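Local coordinates for protein glutathione S-transferase (Natrialba magadii ATCC 43099, PDB 6GZF) that probably transfers or removes glutathione as a Xi-class glutathione transferase of the glutathionyl-hydroquinone reductase type, at residues A[70-75]-A[285-290]; A[209-214]-A[260-265]; A[213-218]-A[266-271]; A[278-283]-A[320-325]. All coordinates share one frame; numbering follows the deposited sequence.

How the contacts relate
Contact 1 spans the two domains, joining helix 65-77 of the thioredoxin-like N-terminal domain to the loop before helix 290-299 of the helical domain. Contacts 2 and 3 are nested inside the long loop it closes. These two, with centres about 8 Å apart, both use helix 204-224 and successive parts of the chain that leads into helix 271-279, and both touch the second subunit. Contact 4 opens inside the loop of contact 1, at 278-283, and closes beyond it, at 320-325, attaching the C-terminal tail; the centres of contacts 1 and 4 are about 15 Å apart and the two touch. Domain interface, dimer-side loop and tail are thus linked through the helical domain.

Contact 1 (A[70-75]-A[285-290]); sequences TLVTRT and AETVEM
Thr287 OG1 is gripped by two hydrogen bonds, one with the carbonyl oxygen of Ile284 and one with His68 NE2, and beside them it meets the methyl CG2 of Val72 at 3.7 Å. With chi1 at 80°, OG1 sits between the backbone N and the carbonyl carbon, which leaves the methyl CG2 beside the backbone N and directed at helix 65-77. Thr287 is therefore a buried residue with its polar branch satisfied and its apolar branch used for packing.

That methyl lands on the last turn of the 70-75 segment. The ends of Thr75 and Thr287 meet head-on, and Thr287 CG2 lies 3.3 Å from Thr75 OG1 and 4.0 Å from Thr75 CB. One turn earlier, the same CG2 is 4.2 Å from the carbonyl oxygen of Leu71, which accepts the helical bond from Thr75 N. The side chains of Val72 and Thr287 cross at about a right angle. Val72 also packs on Ile241 of helix 238-247, while Leu71 lies against Leu58 and Val60 of an inner strand, 56-60.

Helix 65-77 starts directly after Cys64, the predicted nucleophile, as the first helix of the thioredoxin fold does; its packing on a loop of the all-helical domain is the interdomain interface characteristic of glutathione transferases.

Contact 2 (A[209-214]-A[260-265]); sequences EAVAEL and CNVQYI
The helical turn 209-214 runs beside an irregular loop, 260-265, and the two backbones come nearest at Val211 and Cys260, whose CA atoms are 6.4 Å apart. No hydrogen bond joins the segments, and the contact is made by two apolar pairs on neighbouring turns of the helix. In the first, Val211 and Val262 cross obliquely and touch through one methyl each, Val211 CG1 lying 3.7 Å from Val262 CG2. Val211 has CG1 anti to its backbone N (chi1 172°), a setting that carries this methyl out toward the loop.

In the second pair, one branch of Leu214 does the touching: CD2 rests 3.7 Å from Cys260 SG, and the same methyl is 4.0 Å from Cys260 CB. The buried Cys260 side chain packs as an apolar group against Leu214, and also touches Phe250 of helix 250-254, Phe215 of helix 204-224 and Ala198 of helix 194-199. Such a loop, laid against the long helix 204-224, belongs to the all-helical C-terminal domain of the glutathione transferase fold. A backbone hydrogen bond ties Cys260 to Tyr254, which places the loop next to a residue predicted to lower the pKa of the active-site cysteine. Asn261 and Tyr264 reach the second subunit, Asn261 ND2 being hydrogen-bonded to Thr256 OG1 and Tyr264 OH to His255 NE2, both of that neighbouring chain.

Contact 3 (A[213-218]-A[266-271]); sequences ELFGAL and REFDNL
Phe268, in the loop before helix 271-279, and Leu271, the first residue of that helix, pack against Phe215 and Leu218 of helix 204-224, within the all-helical C-terminal domain of the glutathione transferase fold. All four are buried, and no hydrogen bond crosses between the segments.

The aromatic pair meets edge to edge: Phe268 CZ approaches Phe215 CD1 to 4.5 Å, each atom near the plane of the other ring, so the rings abut without stacking. The aliphatic contacts centre on Leu218. Its CB lies 4.0 Å from Phe268 CZ, reaching the ring obliquely, and 4.2 Å from Leu271 CD1. Phe268 CG is anti to its own carbonyl carbon (chi1 -78°), which turns the ring toward the helix.

Polar bonds to outside partners hold the loop in position. Asp222 OD1, one turn further along helix 204-224, accepts hydrogen bonds from the backbone N atoms of both Asn270 and Leu271, fixing the start of helix 271-279 beside the same helix that Leu218 belongs to. Farther out, Arg266 and Glu267 form reciprocal salt bridges with Glu267 and Arg266 of the second subunit, so this loop also takes part in the dimer interface.

One methyl bridges Leu218 and Phe268: Leu271 CD1 covers one face of the Phe268 ring, 3.8 Å above its plane and offset toward the rim, and lies 3.4 Å from Leu218 O.

Contact 4 (A[278-283]-A[320-325]); sequences LYQTHG and APHSRD
Gln280 NE2 donates a hydrogen bond to Ala320 O at 3.0 Å, with an N-H...O angle of 153°. The acceptor lies in the plane of the Gln280 amide, whereas the donor stands above the carbonyl plane of Ala320. The same NE2 also bonds to Phe318 O, so one amide nitrogen serves two carbonyls of the tail. The amide oxygen meets His322: Gln280 OE1 is 3.6 Å from His322 CD2, the two side chains run antiparallel past one another, and amide and ring planes are 30° apart. With an alanine here in place of Gln280, the carbonyls of Ala320 and Phe318 would probably lose this shared donor and a gap would open beside the His322 ring.

The segment 320-325 belongs to a coil after helix 290-299, consistent with the C-terminal extension of Xi-class enzymes, which here runs back over the end of helix 271-279. Arg276 NH1 of that helix gives Ala320 O a second bond. The imidazole is held at ND1, where Arg324 N donates to His322 ND1 at 3.3 Å, near the ring plane. Arg324 in turn is held through NH2 by the carbonyls of Leu225 and Arg229.

Contact 1 (A[70-75]-A[285-290])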
loop_
_atom_site.group_PDB
_atom_site.type_symbol
_atom_site.label_atom_id
_atom_site.label_comp_id
_atom_site.label_asym_id
_atom_site.label_seq_id
_atom_site.Cartn_x
_atom_site.Cartn_y
_atom_site.Cartn_z
ATOM N N THR A 70 12.960 -21.550 9.150
ATOM C CA THR A 70 13.961 -22.325 9.872
ATOM C C THR A 70 13.996 -21.944 11.349
ATOM O O THR A 70 14.219 -22.792 12.212
ATOM C CB THR A 70 15.365 -22.132 9.270
ATOM O OG1 THR A 70 15.787 -20.775 9.461
ATOM C CG2 THR A 70 15.354 -22.450 7.783
ATOM N N LEU A 71 13.770 -20.665 11.633
ATOM C CA LEU A 71 13.801 -20.162 13.003
ATOM C C LEU A 71 12.628 -20.684 13.828
ATOM O O LEU A 71 12.799 -21.068 14.985
ATOM C CB LEU A 71 13.804 -18.632 13.011
ATOM C CG LEU A 71 15.074 -17.955 12.492
ATOM C CD1 LEU A 71 14.989 -16.449 12.677
ATOM C CD2 LEU A 71 16.304 -18.516 13.190
ATOM N N VAL A 72 11.440 -20.688 13.231
ATOM C CA VAL A 72 10.243 -21.179 13.907
ATOM C C VAL A 72 10.383 -22.665 14.229
ATOM O O VAL A 72 10.015 -23.112 15.315
ATOM C CB VAL A 72 8.977 -20.943 13.056
ATOM C CG1 VAL A 72 7.772 -21.635 13.676
ATOM C CG2 VAL A 72 8.716 -19.452 12.897
ATOM N N THR A 73 10.939 -23.421 13.287
ATOM C CA THR A 73 11.156 -24.849 13.482
ATOM C C THR A 73 12.201 -25.106 14.562
ATOM O O THR A 73 12.004 -25.950 15.437
ATOM C CB THR A 73 11.600 -25.534 12.177
ATOM O OG1 THR A 73 10.624 -25.297 11.156
ATOM C CG2 THR A 73 11.755 -27.033 12.387
ATOM N N ARG A 74 13.306 -24.368 14.498
ATOM C CA ARG A 74 14.396 -24.516 15.459
ATOM C C ARG A 74 13.913 -24.265 16.882
ATOM O O ARG A 74 14.332 -24.945 17.818
ATOM C CB ARG A 74 15.544 -23.561 15.123
ATOM C CG ARG A 74 16.836 -23.863 15.870
ATOM C CD ARG A 74 17.895 -22.802 15.613
ATOM N NE ARG A 74 17.634 -21.573 16.359
ATOM C CZ ARG A 74 18.525 -20.970 17.139
ATOM N NH1 ARG A 74 19.743 -21.477 17.274
ATOM N NH2 ARG A 74 18.199 -19.857 17.783
ATOM N N THR A 75 13.026 -23.288 17.037
ATOM C CA THR A 75 12.479 -22.949 18.343
ATOM C C THR A 75 11.486 -24.004 18.824
ATOM O O THR A 75 11.509 -24.404 19.987
ATOM C CB THR A 75 11.786 -21.577 18.319
ATOM O OG1 THR A 75 12.653 -20.614 17.708
ATOM C CG2 THR A 75 11.438 -21.128 19.729
ATOM N N ALA A 285 6.700 -16.388 19.236
ATOM C CA ALA A 285 6.642 -14.931 19.347
ATOM C C ALA A 285 8.025 -14.277 19.347
ATOM O O ALA A 285 8.203 -13.190 18.797
ATOM C CB ALA A 285 5.879 -14.534 20.602
ATOM N N GLU A 286 8.999 -14.945 19.958
ATOM C CA GLU A 286 10.350 -14.398 20.062
ATOM C C GLU A 286 11.130 -14.535 18.756
ATOM O O GLU A 286 12.240 -14.017 18.632
ATOM C CB GLU A 286 11.117 -15.075 21.200
ATOM C CG GLU A 286 10.659 -14.674 22.595
ATOM C CD GLU A 286 9.321 -15.281 22.976
ATOM O OE1 GLU A 286 9.037 -16.416 22.540
ATOM O OE2 GLU A 286 8.555 -14.623 23.710
ATOM N N THR A 287 10.548 -15.232 17.785
ATOM C CA THR A 287 11.182 -15.396 16.483
ATOM C C THR A 287 10.654 -14.363 15.495
ATOM O O THR A 287 11.053 -14.338 14.331
ATOM C CB THR A 287 10.950 -16.804 15.911
ATOM O OG1 THR A 287 9.643 -16.878 15.328
ATOM C CG2 THR A 287 11.081 -17.850 17.003
ATOM N N VAL A 288 9.751 -13.511 15.971
ATOM C CA VAL A 288 9.167 -12.470 15.135
ATOM C C VAL A 288 9.750 -11.103 15.477
ATOM O O VAL A 288 9.463 -10.539 16.533
ATOM C CB VAL A 288 7.636 -12.417 15.288
ATOM C CG1 VAL A 288 7.028 -11.548 14.200
ATOM C CG2 VAL A 288 7.050 -13.818 15.233
ATOM N N GLU A 289 10.579 -10.580 14.579
ATOM C CA GLU A 289 11.162 -9.255 14.751
ATOM C C GLU A 289 10.602 -8.291 13.713
ATOM O O GLU A 289 11.184 -8.111 12.641
ATOM C CB GLU A 289 12.685 -9.319 14.650
ATOM C CG GLU A 289 13.358 -9.997 15.830
ATOM C CD GLU A 289 13.328 -9.145 17.084
ATOM O OE1 GLU A 289 13.237 -7.906 16.957
ATOM O OE2 GLU A 289 13.396 -9.714 18.193
ATOM N N MET A 290 9.470 -7.675 14.039
ATOM C CA MET A 290 8.770 -6.792 13.112
ATOM C C MET A 290 9.618 -5.588 12.717
ATOM O O MET A 290 9.532 -5.102 11.589
ATOM C CB MET A 290 7.449 -6.320 13.723
ATOM C CG MET A 290 6.487 -5.714 12.717
ATOM S SD MET A 290 5.951 -6.920 11.488
ATOM C CE MET A 290 4.875 -7.954 12.477
#

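Contact 2 (A[209-214]-A[260-265])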
loop_
_atom_site.group_PDB
_atom_site.type_symbol
_atom_site.label_atom_id
_atom_site.label_comp_id
_atom_site.label_asym_id
_atom_site.label_seq_id
_atom_site.Cartn_x
_atom_site.Cartn_y
_atom_site.Cartn_z
ATOM N N GLU A 209 -2.884 -11.222 -12.221
ATOM C CA GLU A 209 -2.945 -12.658 -11.969
ATOM C C GLU A 209 -2.396 -13.004 -10.589
ATOM O O GLU A 209 -2.972 -13.823 -9.871
ATOM C CB GLU A 209 -2.171 -13.425 -13.041
ATOM C CG GLU A 209 -2.800 -13.378 -14.421
ATOM C CD GLU A 209 -1.921 -14.019 -15.478
ATOM O OE1 GLU A 209 -1.143 -14.933 -15.129
ATOM O OE2 GLU A 209 -2.005 -13.610 -16.656
ATOM N N ALA A 210 -1.282 -12.374 -10.228
ATOM C CA ALA A 210 -0.629 -12.631 -8.950
ATOM C C ALA A 210 -1.531 -12.259 -7.779
ATOM O O ALA A 210 -1.531 -12.929 -6.749
ATOM C CB ALA A 210 0.686 -11.872 -8.867
ATOM N N VAL A 211 -2.304 -11.191 -7.945
ATOM C CA VAL A 211 -3.226 -10.741 -6.909
ATOM C C VAL A 211 -4.487 -11.602 -6.883
ATOM O O VAL A 211 -4.961 -11.992 -5.814
ATOM C CB VAL A 211 -3.614 -9.263 -7.109
ATOM C CG1 VAL A 211 -4.724 -8.863 -6.148
ATOM C CG2 VAL A 211 -2.401 -8.373 -6.920
ATOM N N ALA A 212 -5.018 -11.901 -8.065
ATOM C CA ALA A 212 -6.223 -12.716 -8.186
ATOM C C ALA A 212 -6.014 -14.109 -7.599
ATOM O O ALA A 212 -6.841 -14.596 -6.829
ATOM C CB ALA A 212 -6.652 -12.815 -9.641
ATOM N N GLU A 213 -4.901 -14.739 -7.964
ATOM C CA GLU A 213 -4.576 -16.072 -7.469
ATOM C C GLU A 213 -4.313 -16.070 -5.968
ATOM O O GLU A 213 -4.684 -17.009 -5.263
ATOM C CB GLU A 213 -3.360 -16.632 -8.209
ATOM C CG GLU A 213 -3.669 -17.199 -9.583
ATOM C CD GLU A 213 -3.494 -18.704 -9.642
ATOM O OE1 GLU A 213 -2.876 -19.270 -8.714
ATOM O OE2 GLU A 213 -3.975 -19.324 -10.615
ATOM N N LEU A 214 -3.672 -15.009 -5.487
ATOM C CA LEU A 214 -3.307 -14.889 -4.079
ATOM C C LEU A 214 -4.523 -14.878 -3.160
ATOM O O LEU A 214 -4.663 -15.741 -2.293
ATOM C CB LEU A 214 -2.478 -13.621 -3.856
ATOM C CG LEU A 214 -2.208 -13.165 -2.419
ATOM C CD1 LEU A 214 -1.510 -14.249 -1.611
ATOM C CD2 LEU A 214 -1.387 -11.886 -2.426
ATOM N N CYS A 260 -0.640 -5.658 -2.308
ATOM C CA CYS A 260 -1.617 -6.737 -2.229
ATOM C C CYS A 260 -2.774 -6.284 -1.346
ATOM O O CYS A 260 -2.964 -6.793 -0.243
ATOM C CB CYS A 260 -0.979 -8.013 -1.675
ATOM S SG CYS A 260 0.399 -8.642 -2.663
ATOM N N ASN A 261 -3.551 -5.326 -1.845
ATOM C CA ASN A 261 -4.488 -4.587 -1.006
ATOM C C ASN A 261 -5.969 -4.887 -1.238
ATOM O O ASN A 261 -6.801 -3.982 -1.181
ATOM C CB ASN A 261 -4.253 -3.087 -1.194
ATOM C CG ASN A 261 -4.547 -2.621 -2.609
ATOM O OD1 ASN A 261 -4.574 -3.421 -3.546
ATOM N ND2 ASN A 261 -4.774 -1.322 -2.769
ATOM N N VAL A 262 -6.304 -6.147 -1.488
ATOM C CA VAL A 262 -7.705 -6.525 -1.623
ATOM C C VAL A 262 -8.364 -6.597 -0.248
ATOM O O VAL A 262 -9.465 -6.086 -0.049
ATOM C CB VAL A 262 -7.871 -7.874 -2.348
ATOM C CG1 VAL A 262 -9.330 -8.303 -2.347
ATOM C CG2 VAL A 262 -7.341 -7.776 -3.770
ATOM N N GLN A 263 -7.677 -7.220 0.702
ATOM C CA GLN A 263 -8.214 -7.373 2.048
ATOM C C GLN A 263 -7.113 -7.615 3.074
ATOM O O GLN A 263 -6.118 -8.282 2.787
ATOM C CB GLN A 263 -9.225 -8.523 2.087
ATOM C CG GLN A 263 -10.013 -8.616 3.383
ATOM C CD GLN A 263 -10.950 -9.807 3.417
ATOM O OE1 GLN A 263 -11.836 -9.941 2.575
ATOM N NE2 GLN A 263 -10.759 -10.681 4.400
ATOM N N TYR A 264 -7.292 -7.055 4.266
ATOM C CA TYR A 264 -6.430 -7.364 5.400
ATOM C C TYR A 264 -6.545 -8.844 5.744
ATOM O O TYR A 264 -7.600 -9.449 5.559
ATOM C CB TYR A 264 -6.807 -6.522 6.622
ATOM C CG TYR A 264 -6.126 -5.174 6.717
ATOM C CD1 TYR A 264 -4.780 -5.026 6.409
ATOM C CD2 TYR A 264 -6.831 -4.052 7.135
ATOM C CE1 TYR A 264 -4.157 -3.794 6.505
ATOM C CE2 TYR A 264 -6.217 -2.817 7.233
ATOM C CZ TYR A 264 -4.880 -2.693 6.918
ATOM O OH TYR A 264 -4.270 -1.463 7.017
ATOM N N ILE A 265 -5.461 -9.428 6.242
ATOM C CA ILE A 265 -5.524 -10.781 6.779
ATOM C C ILE A 265 -6.406 -10.770 8.023
ATOM O O ILE A 265 -7.152 -11.716 8.285
ATOM C CB ILE A 265 -4.123 -11.329 7.116
ATOM C CG1 ILE A 265 -3.354 -11.632 5.831
ATOM C CG2 ILE A 265 -4.219 -12.590 7.960
ATOM C CD1 ILE A 265 -3.990 -12.706 4.975
#

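Contact 3 (A[213-218]-A[266-271])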
loop_
_atom_site.group_PDB
_atom_site.type_symbol
_atom_site.label_atom_id
_atom_site.label_comp_id
_atom_site.label_asym_id
_atom_site.label_seq_id
_atom_site.Cartn_x
_atom_site.Cartn_y
_atom_site.Cartn_z
ATOM N N GLU A 213 -4.901 -14.739 -7.964
ATOM C CA GLU A 213 -4.576 -16.072 -7.469
ATOM C C GLU A 213 -4.313 -16.070 -5.968
ATOM O O GLU A 213 -4.684 -17.009 -5.263
ATOM C CB GLU A 213 -3.360 -16.632 -8.209
ATOM C CG GLU A 213 -3.669 -17.199 -9.583
ATOM C CD GLU A 213 -3.494 -18.704 -9.642
ATOM O OE1 GLU A 213 -2.876 -19.270 -8.714
ATOM O OE2 GLU A 213 -3.975 -19.324 -10.615
ATOM N N LEU A 214 -3.672 -15.009 -5.487
ATOM C CA LEU A 214 -3.307 -14.889 -4.079
ATOM C C LEU A 214 -4.523 -14.878 -3.160
ATOM O O LEU A 214 -4.663 -15.741 -2.293
ATOM C CB LEU A 214 -2.478 -13.621 -3.856
ATOM C CG LEU A 214 -2.208 -13.165 -2.419
ATOM C CD1 LEU A 214 -1.510 -14.249 -1.611
ATOM C CD2 LEU A 214 -1.387 -11.886 -2.426
ATOM N N PHE A 215 -5.399 -13.896 -3.349
ATOM C CA PHE A 215 -6.567 -13.745 -2.491
ATOM C C PHE A 215 -7.601 -14.834 -2.755
ATOM O O PHE A 215 -8.469 -15.092 -1.921
ATOM C CB PHE A 215 -7.184 -12.360 -2.676
ATOM C CG PHE A 215 -6.411 -11.266 -1.998
ATOM C CD1 PHE A 215 -6.672 -10.934 -0.678
ATOM C CD2 PHE A 215 -5.413 -10.584 -2.672
ATOM C CE1 PHE A 215 -5.958 -9.933 -0.046
ATOM C CE2 PHE A 215 -4.694 -9.583 -2.045
ATOM C CZ PHE A 215 -4.968 -9.257 -0.730
ATOM N N GLY A 216 -7.502 -15.469 -3.916
ATOM C CA GLY A 216 -8.314 -16.635 -4.206
ATOM C C GLY A 216 -7.853 -17.791 -3.342
ATOM O O GLY A 216 -8.665 -18.514 -2.763
ATOM N N ALA A 217 -6.537 -17.955 -3.250
ATOM C CA ALA A 217 -5.940 -19.000 -2.427
ATOM C C ALA A 217 -6.210 -18.760 -0.945
ATOM O O ALA A 217 -6.484 -19.696 -0.195
ATOM C CB ALA A 217 -4.444 -19.087 -2.685
ATOM N N LEU A 218 -6.130 -17.498 -0.532
ATOM C CA LEU A 218 -6.365 -17.127 0.859
ATOM C C LEU A 218 -7.813 -17.383 1.267
ATOM O O LEU A 218 -8.086 -17.782 2.399
ATOM C CB LEU A 218 -6.006 -15.658 1.087
ATOM C CG LEU A 218 -4.515 -15.320 1.046
ATOM C CD1 LEU A 218 -4.302 -13.816 1.090
ATOM C CD2 LEU A 218 -3.784 -16.004 2.193
ATOM N N ARG A 266 -6.345 -9.668 8.767
ATOM C CA ARG A 266 -7.119 -9.526 9.995
ATOM C C ARG A 266 -8.617 -9.385 9.721
ATOM O O ARG A 266 -9.429 -9.460 10.642
ATOM C CB ARG A 266 -6.624 -8.324 10.805
ATOM C CG ARG A 266 -7.100 -6.975 10.290
ATOM C CD ARG A 266 -6.696 -5.857 11.238
ATOM N NE ARG A 266 -7.076 -4.540 10.737
ATOM C CZ ARG A 266 -6.766 -3.396 11.338
ATOM N NH1 ARG A 266 -6.071 -3.406 12.467
ATOM N NH2 ARG A 266 -7.152 -2.241 10.812
ATOM N N GLU A 267 -8.978 -9.183 8.458
ATOM C CA GLU A 267 -10.382 -9.071 8.079
ATOM C C GLU A 267 -10.994 -10.434 7.768
ATOM O O GLU A 267 -12.216 -10.575 7.717
ATOM C CB GLU A 267 -10.543 -8.137 6.878
ATOM C CG GLU A 267 -10.430 -6.662 7.222
ATOM C CD GLU A 267 -10.823 -5.762 6.065
ATOM O OE1 GLU A 267 -10.115 -5.770 5.036
ATOM O OE2 GLU A 267 -11.840 -5.049 6.186
ATOM N N PHE A 268 -10.144 -11.436 7.562
ATOM C CA PHE A 268 -10.617 -12.800 7.342
ATOM C C PHE A 268 -11.185 -13.391 8.628
ATOM O O PHE A 268 -10.622 -13.210 9.709
ATOM C CB PHE A 268 -9.492 -13.688 6.804
ATOM C CG PHE A 268 -9.212 -13.494 5.340
ATOM C CD1 PHE A 268 -9.936 -14.191 4.387
ATOM C CD2 PHE A 268 -8.221 -12.624 4.916
ATOM C CE1 PHE A 268 -9.683 -14.021 3.040
ATOM C CE2 PHE A 268 -7.963 -12.448 3.569
ATOM C CZ PHE A 268 -8.694 -13.148 2.630
ATOM N N ASP A 269 -12.303 -14.100 8.502
ATOM C CA ASP A 269 -12.993 -14.671 9.654
ATOM C C ASP A 269 -12.155 -15.706 10.398
ATOM O O ASP A 269 -12.221 -15.799 11.624
ATOM C CB ASP A 269 -14.316 -15.310 9.221
ATOM C CG ASP A 269 -15.305 -14.299 8.676
ATOM O OD1 ASP A 269 -15.287 -13.138 9.135
ATOM O OD2 ASP A 269 -16.105 -14.668 7.790
ATOM N N ASN A 270 -11.368 -16.479 9.659
ATOM C CA ASN A 270 -10.689 -17.629 10.241
ATOM C C ASN A 270 -9.163 -17.564 10.182
ATOM O O ASN A 270 -8.488 -18.148 11.028
ATOM C CB ASN A 270 -11.172 -18.910 9.558
ATOM C CG ASN A 270 -12.680 -19.067 9.620
ATOM O OD1 ASN A 270 -13.327 -19.370 8.617
ATOM N ND2 ASN A 270 -13.249 -18.857 10.801
ATOM N N LEU A 271 -8.620 -16.860 9.194
ATOM C CA LEU A 271 -7.169 -16.765 9.040
ATOM C C LEU A 271 -6.530 -15.906 10.128
ATOM O O LEU A 271 -5.419 -16.186 10.578
ATOM C CB LEU A 271 -6.809 -16.208 7.662
ATOM C CG LEU A 271 -7.080 -17.109 6.458
ATOM C CD1 LEU A 271 -6.765 -16.378 5.161
ATOM C CD2 LEU A 271 -6.273 -18.394 6.560
#

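Contact 4 (A[278-283]-A[320-325])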
loop_
_atom_site.group_PDB
_atom_site.type_symbol
_atom_site.label_atom_id
_atom_site.label_comp_id
_atom_site.label_asym_id
_atom_site.label_seq_id
_atom_site.Cartn_x
_atom_site.Cartn_y
_atom_site.Cartn_z
ATOM N N LEU A 278 -1.186 -19.117 16.072
ATOM C CA LEU A 278 0.186 -19.524 15.779
ATOM C C LEU A 278 1.197 -18.635 16.493
ATOM O O LEU A 278 2.177 -19.123 17.056
ATOM C CB LEU A 278 0.449 -19.496 14.274
ATOM C CG LEU A 278 -0.399 -20.422 13.403
ATOM C CD1 LEU A 278 0.060 -20.353 11.957
ATOM C CD2 LEU A 278 -0.339 -21.845 13.922
ATOM N N TYR A 279 0.950 -17.328 16.459
ATOM C CA TYR A 279 1.826 -16.347 17.094
ATOM C C TYR A 279 1.983 -16.624 18.586
ATOM O O TYR A 279 3.054 -16.410 19.158
ATOM C CB TYR A 279 1.277 -14.933 16.872
ATOM C CG TYR A 279 2.169 -13.812 17.368
ATOM C CD1 TYR A 279 2.125 -13.394 18.693
ATOM C CD2 TYR A 279 3.039 -13.158 16.504
ATOM C CE1 TYR A 279 2.932 -12.366 19.146
ATOM C CE2 TYR A 279 3.850 -12.128 16.949
ATOM C CZ TYR A 279 3.791 -11.736 18.270
ATOM O OH TYR A 279 4.595 -10.712 18.715
ATOM N N GLN A 280 0.914 -17.109 19.208
ATOM C CA GLN A 280 0.893 -17.321 20.650
ATOM C C GLN A 280 1.351 -18.722 21.046
ATOM O O GLN A 280 1.431 -19.038 22.233
ATOM C CB GLN A 280 -0.510 -17.053 21.196
ATOM C CG GLN A 280 -0.973 -15.619 20.991
ATOM C CD GLN A 280 -2.447 -15.434 21.281
ATOM O OE1 GLN A 280 -3.083 -16.291 21.893
ATOM N NE2 GLN A 280 -3.002 -14.310 20.836
ATOM N N THR A 281 1.649 -19.558 20.055
ATOM C CA THR A 281 2.279 -20.843 20.329
ATOM C C THR A 281 3.638 -20.571 20.961
ATOM O O THR A 281 4.451 -19.836 20.399
ATOM C CB THR A 281 2.443 -21.696 19.060
ATOM O OG1 THR A 281 1.187 -21.794 18.378
ATOM C CG2 THR A 281 2.936 -23.091 19.414
ATOM N N HIS A 282 3.872 -21.157 22.133
ATOM C CA HIS A 282 5.019 -20.806 22.969
ATOM C C HIS A 282 6.357 -20.916 22.241
ATOM O O HIS A 282 6.709 -21.973 21.717
ATOM C CB HIS A 282 5.045 -21.683 24.222
ATOM C CG HIS A 282 5.984 -21.192 25.280
ATOM N ND1 HIS A 282 5.671 -20.149 26.125
ATOM C CD2 HIS A 282 7.229 -21.597 25.625
ATOM C CE1 HIS A 282 6.681 -19.934 26.948
ATOM N NE2 HIS A 282 7.640 -20.799 26.666
ATOM N N GLY A 283 7.092 -19.807 22.212
ATOM C CA GLY A 283 8.404 -19.768 21.590
ATOM C C GLY A 283 8.423 -19.044 20.258
ATOM O O GLY A 283 9.428 -18.435 19.889
ATOM N N ALA A 320 -4.210 -10.903 21.119
ATOM C CA ALA A 320 -5.651 -10.935 21.347
ATOM C C ALA A 320 -6.149 -12.376 21.395
ATOM O O ALA A 320 -5.741 -13.204 20.580
ATOM C CB ALA A 320 -6.384 -10.151 20.270
ATOM N N PRO A 321 -7.031 -12.679 22.360
ATOM C CA PRO A 321 -7.559 -14.029 22.586
ATOM C C PRO A 321 -8.265 -14.630 21.372
ATOM O O PRO A 321 -8.878 -13.911 20.583
ATOM C CB PRO A 321 -8.554 -13.826 23.732
ATOM C CG PRO A 321 -8.060 -12.620 24.446
ATOM C CD PRO A 321 -7.516 -11.725 23.372
ATOM N N HIS A 322 -8.167 -15.948 21.237
ATOM C CA HIS A 322 -8.892 -16.679 20.207
ATOM C C HIS A 322 -9.740 -17.766 20.859
ATOM O O HIS A 322 -9.799 -17.864 22.085
ATOM C CB HIS A 322 -7.926 -17.288 19.188
ATOM C CG HIS A 322 -6.929 -18.231 19.787
ATOM N ND1 HIS A 322 -7.243 -19.528 20.131
ATOM C CD2 HIS A 322 -5.623 -18.063 20.104
ATOM C CE1 HIS A 322 -6.174 -20.118 20.634
ATOM N NE2 HIS A 322 -5.178 -19.253 20.629
ATOM N N SER A 323 -10.396 -18.580 20.040
ATOM C CA SER A 323 -11.224 -19.666 20.549
ATOM C C SER A 323 -11.067 -20.912 19.688
ATOM O O SER A 323 -11.964 -21.752 19.620
ATOM C CB SER A 323 -12.693 -19.245 20.602
ATOM O OG SER A 323 -12.840 -17.989 21.241
ATOM N N ARG A 324 -9.915 -21.029 19.037
ATOM C CA ARG A 324 -9.673 -22.128 18.113
ATOM C C ARG A 324 -9.115 -23.356 18.825
ATOM O O ARG A 324 -8.782 -24.353 18.188
ATOM C CB ARG A 324 -8.731 -21.683 16.995
ATOM C CG ARG A 324 -9.304 -20.563 16.142
ATOM C CD ARG A 324 -8.373 -20.182 15.008
ATOM N NE ARG A 324 -8.203 -21.272 14.054
ATOM C CZ ARG A 324 -9.029 -21.515 13.041
ATOM N NH1 ARG A 324 -10.093 -20.746 12.853
ATOM N NH2 ARG A 324 -8.797 -22.529 12.219
ATOM N N ASP A 325 -9.018 -23.280 20.150
ATOM C CA ASP A 325 -8.683 -24.449 20.953
ATOM C C ASP A 325 -9.910 -25.347 21.072
ATOM O O ASP A 325 -9.823 -26.486 21.530
ATOM C CB ASP A 325 -8.176 -24.040 22.338
ATOM C CG ASP A 325 -8.989 -22.917 22.951
ATOM O OD1 ASP A 325 -10.084 -22.618 22.431
ATOM O OD2 ASP A 325 -8.531 -22.331 23.955
#